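Local coordinates for putative PAS/PAC sensor protein (Nakamurella multipartita DSM 44233, PDB 6HMJ) that senses blue light through a flavin mononucleotide held in its light-oxygen-voltage domain and probably couples illumination to RNA binding and so to translational regulation, at residues K211-P216 against T311-N316; H322-E327 against Q347-E352; F328-V333 against T341-Y346. All coordinates share one frame; numbering follows the deposited sequence.

Contact 1 (K211-P216 against T311-N316); sequences KGWTVP and TTLIRN. With FMN (flavin mononucleotide), chain E.
The CB of Leu313 sits over one face of the Trp213 indole, 3.5 Å from the centroid of its six-membered ring, in a CH-pi contact. The ring lies there because its CG is placed between the backbone N and the carbonyl carbon (chi1 40°), which folds the indole over the neighbouring strand. A broad flat side chain and a branched aliphatic one suit this partly exposed sheet face, which Val215 and Thr311 share. On the other face Thr214 OG1 and Thr312 OG1 share a hydrogen bond of 2.9 Å, linking two strand-favouring residues at a non-hydrogen-bonded pair. Behind these side chains the antiparallel backbones join at Trp213 with Leu313 and at Val215 with Thr311, the latter through Val215 N to Thr311 O at 2.9 Å. Farther along 311-316, Asn316 reads the flavin: its OD1 accepts from FMN N3 at 3.1 Å, and its ND2 donates to FMN O2 at 3.3 Å, a complementary amide pairing. Strand 213-216 adds a sixth, outermost strand beside strand 310-317 of the five-stranded PAS sheet. Helix 294-305 packs on the face of Thr214 and Thr312, while strand 323-334 hydrogen-bonds to the far side of strand 310-317.

Contact 2 (H322-E327 against Q347-E352); sequences HAFWNE and QLDVTE. With FMN (flavin mononucleotide), chain E.
Thr351 turns its hydroxyl back toward strand 323-327, where OG1 accepts the backbone N-H of Trp325 at 3.0 Å. The same hydroxyl donates to Asp349 OD1 at 2.6 Å, on the syn side of the carboxylate. OD1 also takes the backbone N of Thr351, from the anti side and tilted from the carboxylate plane, which closes an Asx turn. Two bonds thus grip one oxygen, and they fix the rotation of both side chains. Threonine suits this place because its hydroxyl, held anti to the carbonyl carbon, can accept from the strand and donate to the aspartate at once. The Asp349 carboxylate also lies obliquely to the Phe324 ring, their planes 62° apart, with OD1 3.8 Å from Phe324 CB.

Toward the flavin, the Asn326 amide lies against the aliphatic stem of Gln347, the two side chains crossing with their amide planes 50° apart. Asn326 ND2 rests 3.4 Å from Gln347 CG and 3.0 Å from FMN O4, and its firm partner is Asn316. Gln347 bends at chi2 (84°), which carries NE2 to FMN N5 for a weak bond; NE2 also bonds Thr250. In related LOV domains this glutamine answers the chemistry at N5, and the same role is probable here. Backbone bonds from Val350 N to Trp325 O and from Glu327 N to Leu348 O join the two segments.

Asp-Val-Thr matches the sequence with which many PAS domains pass into a C-terminal helix, and Val350 is the N-cap of helix 351-372. Trp325 reaches Val354 and Gln358 of that helix, Glu327 forms a salt bridge with Arg353, and strand 310-317 flanks 323-327 on its other side.

Contact 3 (F328-V333 against T341-Y346); sequences FHLSPV and THYIGY. With FMN (flavin mononucleotide), chain E.
The carbonyl oxygen of Tyr346 is shared by several donors: water 1 gives it a hydrogen bond of 2.6 Å, His329 N a weak one of 3.4 Å, and the CA of Phe328 a C-H contact. The water also accepts weakly from His329 N, so it bridges the same two backbone groups beside the weak direct bond. Farther along, the pairing is more regular, with Ile344 N to Ser331 O at 2.9 Å and nearly straight (174°). At the far end Thr341 and His342 both face Val333, a classic beta bulge.

On the flavin side, Phe328 lays one ring face against the isoalloxazine, its CZ 3.4 Å from FMN C10. Its CG, set between the backbone N and the carbonyl carbon (chi1 69°), tips the ring over the flavin rather than along the strand. Leu330 adds CD2 at 3.3 Å from FMN C8, a methyl against the benzenoid ring. Gly345 brings no side chain, which leaves the flavin edge close to the backbone, with its N 3.5 Å from FMN C7M. Pro332 CB lies over the face of the Tyr343 ring in a CH-pi contact, 3.9 Å from the centroid, while Tyr343 OH bonds to Asp308 O.

Across the sheet, His329 and Tyr346 lie side by side, rim to rim, with neither ring over the other. On the same face Val333 CG2 meets Ile344 CD1 in an aliphatic contact. The second subunit packs here, and Ser331 OG is hydrogen-bonded to Asp244 OD2 of that subunit.

The chemistry divides by face: Phe328 faces the pyrimidine and central part of the flavin, while Leu330, Gly345 and Tyr343 meet its dimethylbenzene end; the opposite face offers a mixed polar and apolar surface to the partner subunit. The hairpin is therefore both chromophore wall and dimer interface.

Overall arrangement
All three contacts reach the same antiparallel sheet and all touch the flavin. Contacts 1 and 2 lie about 10 Å apart between centres and meet at the pyrimidine edge, where Asn316 OD1 and Asn326 ND2 stand 2.7 Å apart, a probable hydrogen bond. Contacts 1 and 3, about 14 Å apart between centres, join through Thr312 O and Phe328 N at 2.9 Å. Contact 3 is nested within the loop that contact 2 closes, and their centres are about 18 Å apart; Gln347 CA approaches Phe328 CB at 3.7 Å. Because contact 2 holds Gln347 at the flavin and Thr351 at the start of helix 351-372, it offers a plausible path from one to the other.

Contact 1 (K211-P216 against T311-N316)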
loop_
_atom_site.group_PDB
_atom_site.type_symbol
_atom_site.label_atom_id
_atom_site.label_comp_id
_atom_site.label_asym_id
_atom_site.label_seq_id
_atom_site.Cartn_x
_atom_site.Cartn_y
_atom_site.Cartn_z
ATOM N N LYS A 211 -8.466 -24.991 -13.176
ATOM C CA LYS A 211 -8.466 -25.716 -14.439
ATOM C C LYS A 211 -7.283 -25.278 -15.296
ATOM O O LYS A 211 -7.041 -24.080 -15.466
ATOM C CB LYS A 211 -9.783 -25.474 -15.177
ATOM C CG LYS A 211 -11.022 -25.661 -14.299
ATOM C CD LYS A 211 -11.090 -27.040 -13.647
ATOM C CE LYS A 211 -12.004 -27.017 -12.429
ATOM N NZ LYS A 211 -12.265 -28.377 -11.887
ATOM N N GLY A 212 -6.554 -26.250 -15.826
ATOM C CA GLY A 212 -5.424 -26.011 -16.711
ATOM C C GLY A 212 -5.777 -26.287 -18.157
ATOM O O GLY A 212 -6.891 -26.001 -18.608
ATOM N N TRP A 213 -4.825 -26.857 -18.888
ATOM C CA TRP A 213 -5.005 -27.097 -20.317
ATOM C C TRP A 213 -3.866 -27.979 -20.826
ATOM O O TRP A 213 -2.926 -28.306 -20.095
ATOM C CB TRP A 213 -5.066 -25.780 -21.096
ATOM C CG TRP A 213 -4.093 -24.737 -20.620
ATOM C CD1 TRP A 213 -4.372 -23.655 -19.838
ATOM C CD2 TRP A 213 -2.685 -24.680 -20.894
ATOM N NE1 TRP A 213 -3.229 -22.926 -19.609
ATOM C CE2 TRP A 213 -2.180 -23.535 -20.246
ATOM C CE3 TRP A 213 -1.805 -25.485 -21.624
ATOM C CZ2 TRP A 213 -0.835 -23.174 -20.305
ATOM C CZ3 TRP A 213 -0.465 -25.122 -21.681
ATOM C CH2 TRP A 213 0.004 -23.979 -21.024
ATOM N N THR A 214 -3.970 -28.357 -22.099
ATOM C CA THR A 214 -2.945 -29.110 -22.812
ATOM C C THR A 214 -2.956 -28.628 -24.257
ATOM O O THR A 214 -4.022 -28.574 -24.878
ATOM C CB THR A 214 -3.209 -30.623 -22.751
ATOM O OG1 THR A 214 -3.130 -31.079 -21.393
ATOM C CG2 THR A 214 -2.199 -31.386 -23.593
ATOM N N VAL A 215 -1.787 -28.275 -24.784
ATOM C CA VAL A 215 -1.688 -27.720 -26.134
ATOM C C VAL A 215 -0.511 -28.351 -26.859
ATOM O O VAL A 215 0.437 -28.845 -26.234
ATOM C CB VAL A 215 -1.523 -26.188 -26.115
ATOM C CG1 VAL A 215 -2.686 -25.537 -25.389
ATOM C CG2 VAL A 215 -0.196 -25.803 -25.472
ATOM N N PRO A 216 -0.538 -28.330 -28.187
ATOM C CA PRO A 216 0.571 -28.873 -28.978
ATOM C C PRO A 216 1.735 -27.887 -29.005
ATOM O O PRO A 216 1.671 -26.792 -28.447
ATOM C CB PRO A 216 -0.049 -29.068 -30.361
ATOM C CG PRO A 216 -1.095 -28.023 -30.445
ATOM C CD PRO A 216 -1.638 -27.853 -29.046
ATOM N N THR A 311 2.487 -29.177 -24.436
ATOM C CA THR A 311 2.740 -28.494 -23.176
ATOM C C THR A 311 1.454 -28.515 -22.363
ATOM O O THR A 311 0.378 -28.221 -22.893
ATOM C CB THR A 311 3.203 -27.055 -23.403
ATOM O OG1 THR A 311 4.413 -27.055 -24.171
ATOM C CG2 THR A 311 3.452 -26.361 -22.068
ATOM N N THR A 312 1.566 -28.865 -21.086
ATOM C CA THR A 312 0.405 -29.014 -20.221
ATOM C C THR A 312 0.573 -28.148 -18.985
ATOM O O THR A 312 1.629 -28.170 -18.345
ATOM C CB THR A 312 0.206 -30.477 -19.813
ATOM O OG1 THR A 312 -0.307 -31.216 -20.929
ATOM C CG2 THR A 312 -0.759 -30.594 -18.638
ATOM N N LEU A 313 -0.466 -27.387 -18.659
ATOM C CA LEU A 313 -0.566 -26.694 -17.382
ATOM C C LEU A 313 -1.539 -27.470 -16.505
ATOM O O LEU A 313 -2.644 -27.807 -16.945
ATOM C CB LEU A 313 -1.041 -25.254 -17.572
ATOM C CG LEU A 313 -1.184 -24.414 -16.302
ATOM C CD1 LEU A 313 0.165 -24.249 -15.610
ATOM C CD2 LEU A 313 -1.801 -23.057 -16.614
ATOM N N ILE A 314 -1.121 -27.776 -15.278
ATOM C CA ILE A 314 -1.919 -28.616 -14.396
ATOM C C ILE A 314 -1.577 -28.280 -12.954
ATOM O O ILE A 314 -0.464 -27.848 -12.641
ATOM C CB ILE A 314 -1.693 -30.118 -14.698
ATOM C CG1 ILE A 314 -2.720 -30.977 -13.958
ATOM C CG2 ILE A 314 -0.272 -30.533 -14.330
ATOM C CD1 ILE A 314 -2.738 -32.427 -14.405
ATOM N N ARG A 315 -2.551 -28.487 -12.072
ATOM C CA ARG A 315 -2.369 -28.242 -10.648
ATOM C C ARG A 315 -1.725 -29.471 -10.014
ATOM O O ARG A 315 -2.203 -30.595 -10.198
ATOM C CB ARG A 315 -3.720 -27.929 -10.004
ATOM C CG ARG A 315 -3.659 -27.410 -8.573
ATOM C CD ARG A 315 -3.164 -25.969 -8.519
ATOM N NE ARG A 315 -3.315 -25.379 -7.189
ATOM C CZ ARG A 315 -2.731 -24.249 -6.798
ATOM N NH1 ARG A 315 -1.948 -23.577 -7.632
ATOM N NH2 ARG A 315 -2.929 -23.790 -5.569
ATOM N N ASN A 316 -0.631 -29.261 -9.283
ATOM C CA ASN A 316 0.158 -30.347 -8.721
ATOM C C ASN A 316 0.425 -30.093 -7.244
ATOM O O ASN A 316 0.125 -29.024 -6.705
ATOM C CB ASN A 316 1.503 -30.514 -9.445
ATOM C CG ASN A 316 1.408 -31.318 -10.739
ATOM O OD1 ASN A 316 2.409 -31.448 -11.436
ATOM N ND2 ASN A 316 0.233 -31.857 -11.060
HETATM N N1 FMN E . 1.361 -35.365 -14.920
HETATM C C2 FMN E . 1.323 -34.452 -13.924
HETATM O O2 FMN E . 0.225 -34.180 -13.394
HETATM N N3 FMN E . 2.423 -33.822 -13.479
HETATM C C4 FMN E . 3.638 -34.046 -13.987
HETATM O O4 FMN E . 4.638 -33.440 -13.547
HETATM C C4A FMN E . 3.769 -35.032 -15.080
HETATM N N5 FMN E . 4.957 -35.317 -15.646
HETATM C C5A FMN E . 5.040 -36.225 -16.646
HETATM C C6 FMN E . 6.284 -36.491 -17.209
HETATM C C7 FMN E . 6.406 -37.419 -18.233
HETATM C C7M FMN E . 7.762 -37.695 -18.826
HETATM C C8 FMN E . 5.196 -38.123 -18.736
HETATM C C8M FMN E . 5.281 -39.132 -19.850
HETATM C C9 FMN E . 3.954 -37.855 -18.180
HETATM C C9A FMN E . 3.821 -36.930 -17.148
HETATM N N10 FMN E . 2.565 -36.637 -16.557
HETATM C C10 FMN E . 2.522 -35.688 -15.526
HETATM C "C1'" FMN E . 1.302 -37.255 -16.974
HETATM C "C2'" FMN E . 0.971 -38.446 -16.098
HETATM O "O2'" FMN E . 2.158 -39.149 -15.725
HETATM C "C3'" FMN E . 0.046 -39.376 -16.859
HETATM O "O3'" FMN E . 0.701 -39.797 -18.065
HETATM C "C4'" FMN E . -1.277 -38.728 -17.241
HETATM O "O4'" FMN E . -1.954 -38.259 -16.075
HETATM C "C5'" FMN E . -2.074 -39.788 -17.987
HETATM O "O5'" FMN E . -3.399 -39.905 -17.490
HETATM P P FMN E . -3.765 -41.128 -16.516
HETATM O O1P FMN E . -5.218 -40.872 -16.213
HETATM O O2P FMN E . -3.493 -42.352 -17.360
HETATM O O3P FMN E . -2.809 -41.007 -15.354
#

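Contact 2 (H322-E327 against Q347-E352)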
loop_
_atom_site.group_PDB
_atom_site.type_symbol
_atom_site.label_atom_id
_atom_site.label_comp_id
_atom_site.label_asym_id
_atom_site.label_seq_id
_atom_site.Cartn_x
_atom_site.Cartn_y
_atom_site.Cartn_z
ATOM N N HIS A 322 1.740 -29.320 -0.430
ATOM C CA HIS A 322 1.559 -27.953 -0.895
ATOM C C HIS A 322 1.458 -27.905 -2.413
ATOM O O HIS A 322 2.126 -28.658 -3.126
ATOM C CB HIS A 322 2.694 -27.062 -0.403
ATOM C CG HIS A 322 2.525 -26.605 1.011
ATOM N ND1 HIS A 322 3.167 -27.202 2.075
ATOM C CD2 HIS A 322 1.766 -25.615 1.538
ATOM C CE1 HIS A 322 2.820 -26.592 3.194
ATOM N NE2 HIS A 322 1.970 -25.626 2.896
ATOM N N ALA A 323 0.604 -27.012 -2.899
ATOM C CA ALA A 323 0.213 -26.978 -4.297
ATOM C C ALA A 323 1.096 -26.021 -5.085
ATOM O O ALA A 323 1.767 -25.149 -4.529
ATOM C CB ALA A 323 -1.256 -26.564 -4.430
ATOM N N PHE A 324 1.104 -26.214 -6.399
ATOM C CA PHE A 324 1.797 -25.313 -7.306
ATOM C C PHE A 324 1.287 -25.580 -8.714
ATOM O O PHE A 324 0.829 -26.682 -9.021
ATOM C CB PHE A 324 3.319 -25.491 -7.229
ATOM C CG PHE A 324 3.808 -26.823 -7.739
ATOM C CD1 PHE A 324 3.753 -27.954 -6.937
ATOM C CD2 PHE A 324 4.332 -26.941 -9.015
ATOM C CE1 PHE A 324 4.204 -29.175 -7.400
ATOM C CE2 PHE A 324 4.786 -28.162 -9.484
ATOM C CZ PHE A 324 4.720 -29.280 -8.674
ATOM N N TRP A 325 1.354 -24.555 -9.558
ATOM C CA TRP A 325 1.008 -24.716 -10.961
ATOM C C TRP A 325 2.209 -25.261 -11.717
ATOM O O TRP A 325 3.313 -24.714 -11.627
ATOM C CB TRP A 325 0.556 -23.392 -11.573
ATOM C CG TRP A 325 -0.852 -23.021 -11.233
ATOM C CD1 TRP A 325 -1.262 -22.111 -10.305
ATOM C CD2 TRP A 325 -2.042 -23.558 -11.822
ATOM N NE1 TRP A 325 -2.636 -22.047 -10.279
ATOM C CE2 TRP A 325 -3.137 -22.926 -11.202
ATOM C CE3 TRP A 325 -2.286 -24.512 -12.816
ATOM C CZ2 TRP A 325 -4.455 -23.217 -11.542
ATOM C CZ3 TRP A 325 -3.594 -24.798 -13.151
ATOM C CH2 TRP A 325 -4.663 -24.153 -12.516
ATOM N N ASN A 326 1.989 -26.337 -12.467
ATOM C CA ASN A 326 3.045 -27.053 -13.170
ATOM C C ASN A 326 2.776 -26.951 -14.664
ATOM O O ASN A 326 1.826 -27.556 -15.171
ATOM C CB ASN A 326 3.093 -28.514 -12.718
ATOM C CG ASN A 326 4.226 -29.307 -13.362
ATOM O OD1 ASN A 326 4.868 -28.856 -14.314
ATOM N ND2 ASN A 326 4.470 -30.504 -12.841
ATOM N N GLU A 327 3.601 -26.180 -15.364
ATOM C CA GLU A 327 3.636 -26.205 -16.823
ATOM C C GLU A 327 4.792 -27.119 -17.217
ATOM O O GLU A 327 5.961 -26.732 -17.123
ATOM C CB GLU A 327 3.806 -24.812 -17.417
ATOM C CG GLU A 327 3.674 -24.810 -18.937
ATOM C CD GLU A 327 3.979 -23.473 -19.562
ATOM O OE1 GLU A 327 3.064 -22.628 -19.624
ATOM O OE2 GLU A 327 5.134 -23.268 -19.993
ATOM N N GLN A 347 9.245 -30.197 -15.950
ATOM C CA GLN A 347 8.296 -29.545 -15.062
ATOM C C GLN A 347 8.802 -28.165 -14.660
ATOM O O GLN A 347 9.994 -27.975 -14.395
ATOM C CB GLN A 347 8.054 -30.396 -13.816
ATOM C CG GLN A 347 7.413 -31.751 -14.093
ATOM C CD GLN A 347 8.415 -32.823 -14.491
ATOM O OE1 GLN A 347 9.610 -32.560 -14.637
ATOM N NE2 GLN A 347 7.929 -34.045 -14.661
ATOM N N LEU A 348 7.882 -27.199 -14.622
ATOM C CA LEU A 348 8.197 -25.818 -14.273
ATOM C C LEU A 348 7.133 -25.290 -13.326
ATOM O O LEU A 348 5.935 -25.417 -13.601
ATOM C CB LEU A 348 8.266 -24.925 -15.519
ATOM C CG LEU A 348 9.413 -25.187 -16.494
ATOM C CD1 LEU A 348 9.183 -24.430 -17.786
ATOM C CD2 LEU A 348 10.749 -24.790 -15.877
ATOM N N ASP A 349 7.572 -24.706 -12.215
ATOM C CA ASP A 349 6.666 -24.027 -11.294
ATOM C C ASP A 349 6.367 -22.644 -11.860
ATOM O O ASP A 349 7.218 -21.747 -11.814
ATOM C CB ASP A 349 7.287 -23.937 -9.904
ATOM C CG ASP A 349 6.351 -23.315 -8.890
ATOM O OD1 ASP A 349 5.231 -22.920 -9.278
ATOM O OD2 ASP A 349 6.729 -23.226 -7.703
ATOM N N VAL A 350 5.162 -22.471 -12.398
ATOM C CA VAL A 350 4.768 -21.214 -13.025
ATOM C C VAL A 350 3.642 -20.581 -12.218
ATOM O O VAL A 350 2.775 -19.893 -12.771
ATOM C CB VAL A 350 4.351 -21.435 -14.490
ATOM C CG1 VAL A 350 5.528 -21.962 -15.291
ATOM C CG2 VAL A 350 3.172 -22.389 -14.583
ATOM N N THR A 351 3.652 -20.811 -10.905
ATOM C CA THR A 351 2.577 -20.319 -10.052
ATOM C C THR A 351 2.436 -18.804 -10.157
ATOM O O THR A 351 1.341 -18.287 -10.410
ATOM C CB THR A 351 2.836 -20.735 -8.602
ATOM O OG1 THR A 351 2.899 -22.164 -8.519
ATOM C CG2 THR A 351 1.731 -20.216 -7.689
ATOM N N GLU A 352 3.537 -18.073 -9.963
ATOM C CA GLU A 352 3.462 -16.614 -9.961
ATOM C C GLU A 352 2.945 -16.082 -11.292
ATOM O O GLU A 352 2.136 -15.149 -11.323
ATOM C CB GLU A 352 4.833 -16.021 -9.650
ATOM C CG GLU A 352 5.278 -16.221 -8.218
ATOM C CD GLU A 352 4.460 -15.398 -7.245
ATOM O OE1 GLU A 352 3.526 -15.956 -6.630
ATOM O OE2 GLU A 352 4.748 -14.188 -7.094
HETATM N N1 FMN E . 1.361 -35.365 -14.920
HETATM C C2 FMN E . 1.323 -34.452 -13.924
HETATM O O2 FMN E . 0.225 -34.180 -13.394
HETATM N N3 FMN E . 2.423 -33.822 -13.479
HETATM C C4 FMN E . 3.638 -34.046 -13.987
HETATM O O4 FMN E . 4.638 -33.440 -13.547
HETATM C C4A FMN E . 3.769 -35.032 -15.080
HETATM N N5 FMN E . 4.957 -35.317 -15.646
HETATM C C5A FMN E . 5.040 -36.225 -16.646
HETATM C C6 FMN E . 6.284 -36.491 -17.209
HETATM C C7 FMN E . 6.406 -37.419 -18.233
HETATM C C7M FMN E . 7.762 -37.695 -18.826
HETATM C C8 FMN E . 5.196 -38.123 -18.736
HETATM C C8M FMN E . 5.281 -39.132 -19.850
HETATM C C9 FMN E . 3.954 -37.855 -18.180
HETATM C C9A FMN E . 3.821 -36.930 -17.148
HETATM N N10 FMN E . 2.565 -36.637 -16.557
HETATM C C10 FMN E . 2.522 -35.688 -15.526
HETATM C "C1'" FMN E . 1.302 -37.255 -16.974
HETATM C "C2'" FMN E . 0.971 -38.446 -16.098
HETATM O "O2'" FMN E . 2.158 -39.149 -15.725
HETATM C "C3'" FMN E . 0.046 -39.376 -16.859
HETATM O "O3'" FMN E . 0.701 -39.797 -18.065
HETATM C "C4'" FMN E . -1.277 -38.728 -17.241
HETATM O "O4'" FMN E . -1.954 -38.259 -16.075
HETATM C "C5'" FMN E . -2.074 -39.788 -17.987
HETATM O "O5'" FMN E . -3.399 -39.905 -17.490
HETATM P P FMN E . -3.765 -41.128 -16.516
HETATM O O1P FMN E . -5.218 -40.872 -16.213
HETATM O O2P FMN E . -3.493 -42.352 -17.360
HETATM O O3P FMN E . -2.809 -41.007 -15.354
#

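Contact 3 (F328-V333 against T341-Y346)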
loop_
_atom_site.group_PDB
_atom_site.type_symbol
_atom_site.label_atom_id
_atom_site.label_comp_id
_atom_site.label_asym_id
_atom_site.label_seq_id
_atom_site.Cartn_x
_atom_site.Cartn_y
_atom_site.Cartn_z
ATOM N N PHE A 328 4.470 -28.336 -17.640
ATOM C CA PHE A 328 5.479 -29.301 -18.053
ATOM C C PHE A 328 5.283 -29.648 -19.520
ATOM O O PHE A 328 4.160 -29.919 -19.959
ATOM C CB PHE A 328 5.448 -30.563 -17.176
ATOM C CG PHE A 328 4.232 -31.423 -17.364
ATOM C CD1 PHE A 328 4.174 -32.360 -18.382
ATOM C CD2 PHE A 328 3.167 -31.329 -16.489
ATOM C CE1 PHE A 328 3.057 -33.162 -18.545
ATOM C CE2 PHE A 328 2.050 -32.130 -16.643
ATOM C CZ PHE A 328 1.996 -33.048 -17.671
ATOM N N HIS A 329 6.380 -29.634 -20.268
ATOM C CA HIS A 329 6.369 -29.983 -21.681
ATOM C C HIS A 329 6.694 -31.464 -21.843
ATOM O O HIS A 329 7.538 -32.009 -21.127
ATOM C CB HIS A 329 7.378 -29.116 -22.437
ATOM C CG HIS A 329 7.583 -29.514 -23.864
ATOM N ND1 HIS A 329 8.795 -29.966 -24.340
ATOM C CD2 HIS A 329 6.739 -29.516 -24.923
ATOM C CE1 HIS A 329 8.687 -30.238 -25.628
ATOM N NE2 HIS A 329 7.450 -29.974 -26.007
ATOM N N LEU A 330 6.007 -32.113 -22.778
ATOM C CA LEU A 330 6.196 -33.530 -23.060
ATOM C C LEU A 330 6.798 -33.661 -24.451
ATOM O O LEU A 330 6.179 -33.251 -25.440
ATOM C CB LEU A 330 4.877 -34.296 -22.971
ATOM C CG LEU A 330 4.312 -34.529 -21.569
ATOM C CD1 LEU A 330 2.893 -35.057 -21.661
ATOM C CD2 LEU A 330 5.181 -35.482 -20.772
ATOM N N SER A 331 7.998 -34.230 -24.524
ATOM C CA SER A 331 8.721 -34.367 -25.781
ATOM C C SER A 331 8.939 -35.844 -26.076
ATOM O O SER A 331 9.552 -36.548 -25.255
ATOM C CB SER A 331 10.061 -33.630 -25.706
ATOM O OG SER A 331 10.607 -33.448 -26.999
ATOM N N PRO A 332 8.449 -36.371 -27.198
ATOM C CA PRO A 332 8.645 -37.796 -27.483
ATOM C C PRO A 332 10.031 -38.077 -28.039
ATOM O O PRO A 332 10.617 -37.268 -28.763
ATOM C CB PRO A 332 7.559 -38.097 -28.525
ATOM C CG PRO A 332 7.368 -36.804 -29.233
ATOM C CD PRO A 332 7.573 -35.728 -28.195
ATOM N N VAL A 333 10.545 -39.255 -27.697
ATOM C CA VAL A 333 11.849 -39.719 -28.160
ATOM C C VAL A 333 11.614 -40.977 -28.983
ATOM O O VAL A 333 11.056 -41.958 -28.476
ATOM C CB VAL A 333 12.808 -39.997 -26.991
ATOM C CG1 VAL A 333 14.162 -40.438 -27.514
ATOM C CG2 VAL A 333 12.934 -38.771 -26.097
ATOM N N THR A 341 9.779 -44.698 -27.842
ATOM C CA THR A 341 10.124 -45.572 -26.730
ATOM C C THR A 341 10.104 -44.860 -25.383
ATOM O O THR A 341 9.772 -45.491 -24.375
ATOM C CB THR A 341 11.495 -46.218 -26.967
ATOM O OG1 THR A 341 12.535 -45.252 -26.799
ATOM C CG2 THR A 341 11.584 -46.790 -28.366
ATOM N N HIS A 342 10.429 -43.567 -25.336
ATOM C CA HIS A 342 10.382 -42.798 -24.099
ATOM C C HIS A 342 9.701 -41.452 -24.339
ATOM O O HIS A 342 9.408 -41.063 -25.473
ATOM C CB HIS A 342 11.781 -42.547 -23.508
ATOM C CG HIS A 342 12.496 -43.787 -23.072
ATOM N ND1 HIS A 342 13.032 -44.691 -23.962
ATOM C CD2 HIS A 342 12.767 -44.271 -21.836
ATOM C CE1 HIS A 342 13.607 -45.675 -23.296
ATOM N NE2 HIS A 342 13.457 -45.445 -22.003
ATOM N N TYR A 343 9.444 -40.754 -23.234
ATOM C CA TYR A 343 8.975 -39.376 -23.228
ATOM C C TYR A 343 9.796 -38.609 -22.204
ATOM O O TYR A 343 10.113 -39.138 -21.134
ATOM C CB TYR A 343 7.480 -39.272 -22.868
ATOM C CG TYR A 343 6.558 -38.977 -24.036
ATOM C CD1 TYR A 343 6.027 -40.003 -24.805
ATOM C CD2 TYR A 343 6.208 -37.672 -24.357
ATOM C CE1 TYR A 343 5.182 -39.738 -25.864
ATOM C CE2 TYR A 343 5.363 -37.398 -25.413
ATOM C CZ TYR A 343 4.852 -38.436 -26.163
ATOM O OH TYR A 343 4.010 -38.180 -27.221
ATOM N N ILE A 344 10.147 -37.371 -22.530
ATOM C CA ILE A 344 10.855 -36.492 -21.608
ATOM C C ILE A 344 9.870 -35.453 -21.092
ATOM O O ILE A 344 9.043 -34.935 -21.852
ATOM C CB ILE A 344 12.069 -35.812 -22.269
ATOM C CG1 ILE A 344 12.944 -36.849 -22.975
ATOM C CG2 ILE A 344 12.884 -35.060 -21.218
ATOM C CD1 ILE A 344 14.071 -36.244 -23.778
ATOM N N GLY A 345 9.952 -35.165 -19.801
ATOM C CA GLY A 345 9.103 -34.164 -19.171
ATOM C C GLY A 345 9.950 -33.107 -18.489
ATOM O O GLY A 345 10.929 -33.430 -17.815
ATOM N N TYR A 346 9.565 -31.846 -18.671
ATOM C CA TYR A 346 10.273 -30.701 -18.097
ATOM C C TYR A 346 9.278 -29.915 -17.249
ATOM O O TYR A 346 8.561 -29.056 -17.763
ATOM C CB TYR A 346 10.883 -29.819 -19.192
ATOM C CG TYR A 346 11.598 -30.589 -20.275
ATOM C CD1 TYR A 346 10.892 -31.161 -21.324
ATOM C CD2 TYR A 346 12.979 -30.741 -20.252
ATOM C CE1 TYR A 346 11.538 -31.867 -22.317
ATOM C CE2 TYR A 346 13.636 -31.444 -21.241
ATOM C CZ TYR A 346 12.910 -32.007 -22.271
ATOM O OH TYR A 346 13.557 -32.711 -23.262
HETATM N N1 FMN E . 1.361 -35.365 -14.920
HETATM C C2 FMN E . 1.323 -34.452 -13.924
HETATM O O2 FMN E . 0.225 -34.180 -13.394
HETATM N N3 FMN E . 2.423 -33.822 -13.479
HETATM C C4 FMN E . 3.638 -34.046 -13.987
HETATM O O4 FMN E . 4.638 -33.440 -13.547
HETATM C C4A FMN E . 3.769 -35.032 -15.080
HETATM N N5 FMN E . 4.957 -35.317 -15.646
HETATM C C5A FMN E . 5.040 -36.225 -16.646
HETATM C C6 FMN E . 6.284 -36.491 -17.209
HETATM C C7 FMN E . 6.406 -37.419 -18.233
HETATM C C7M FMN E . 7.762 -37.695 -18.826
HETATM C C8 FMN E . 5.196 -38.123 -18.736
HETATM C C8M FMN E . 5.281 -39.132 -19.850
HETATM C C9 FMN E . 3.954 -37.855 -18.180
HETATM C C9A FMN E . 3.821 -36.930 -17.148
HETATM N N10 FMN E . 2.565 -36.637 -16.557
HETATM C C10 FMN E . 2.522 -35.688 -15.526
HETATM C "C1'" FMN E . 1.302 -37.255 -16.974
HETATM C "C2'" FMN E . 0.971 -38.446 -16.098
HETATM O "O2'" FMN E . 2.158 -39.149 -15.725
HETATM C "C3'" FMN E . 0.046 -39.376 -16.859
HETATM O "O3'" FMN E . 0.701 -39.797 -18.065
HETATM C "C4'" FMN E . -1.277 -38.728 -17.241
HETATM O "O4'" FMN E . -1.954 -38.259 -16.075
HETATM C "C5'" FMN E . -2.074 -39.788 -17.987
HETATM O "O5'" FMN E . -3.399 -39.905 -17.490
HETATM P P FMN E . -3.765 -41.128 -16.516
HETATM O O1P FMN E . -5.218 -40.872 -16.213
HETATM O O2P FMN E . -3.493 -42.352 -17.360
HETATM O O3P FMN E . -2.809 -41.007 -15.354
HETATM O O HOH W 1 7.925 -26.985 -19.239
#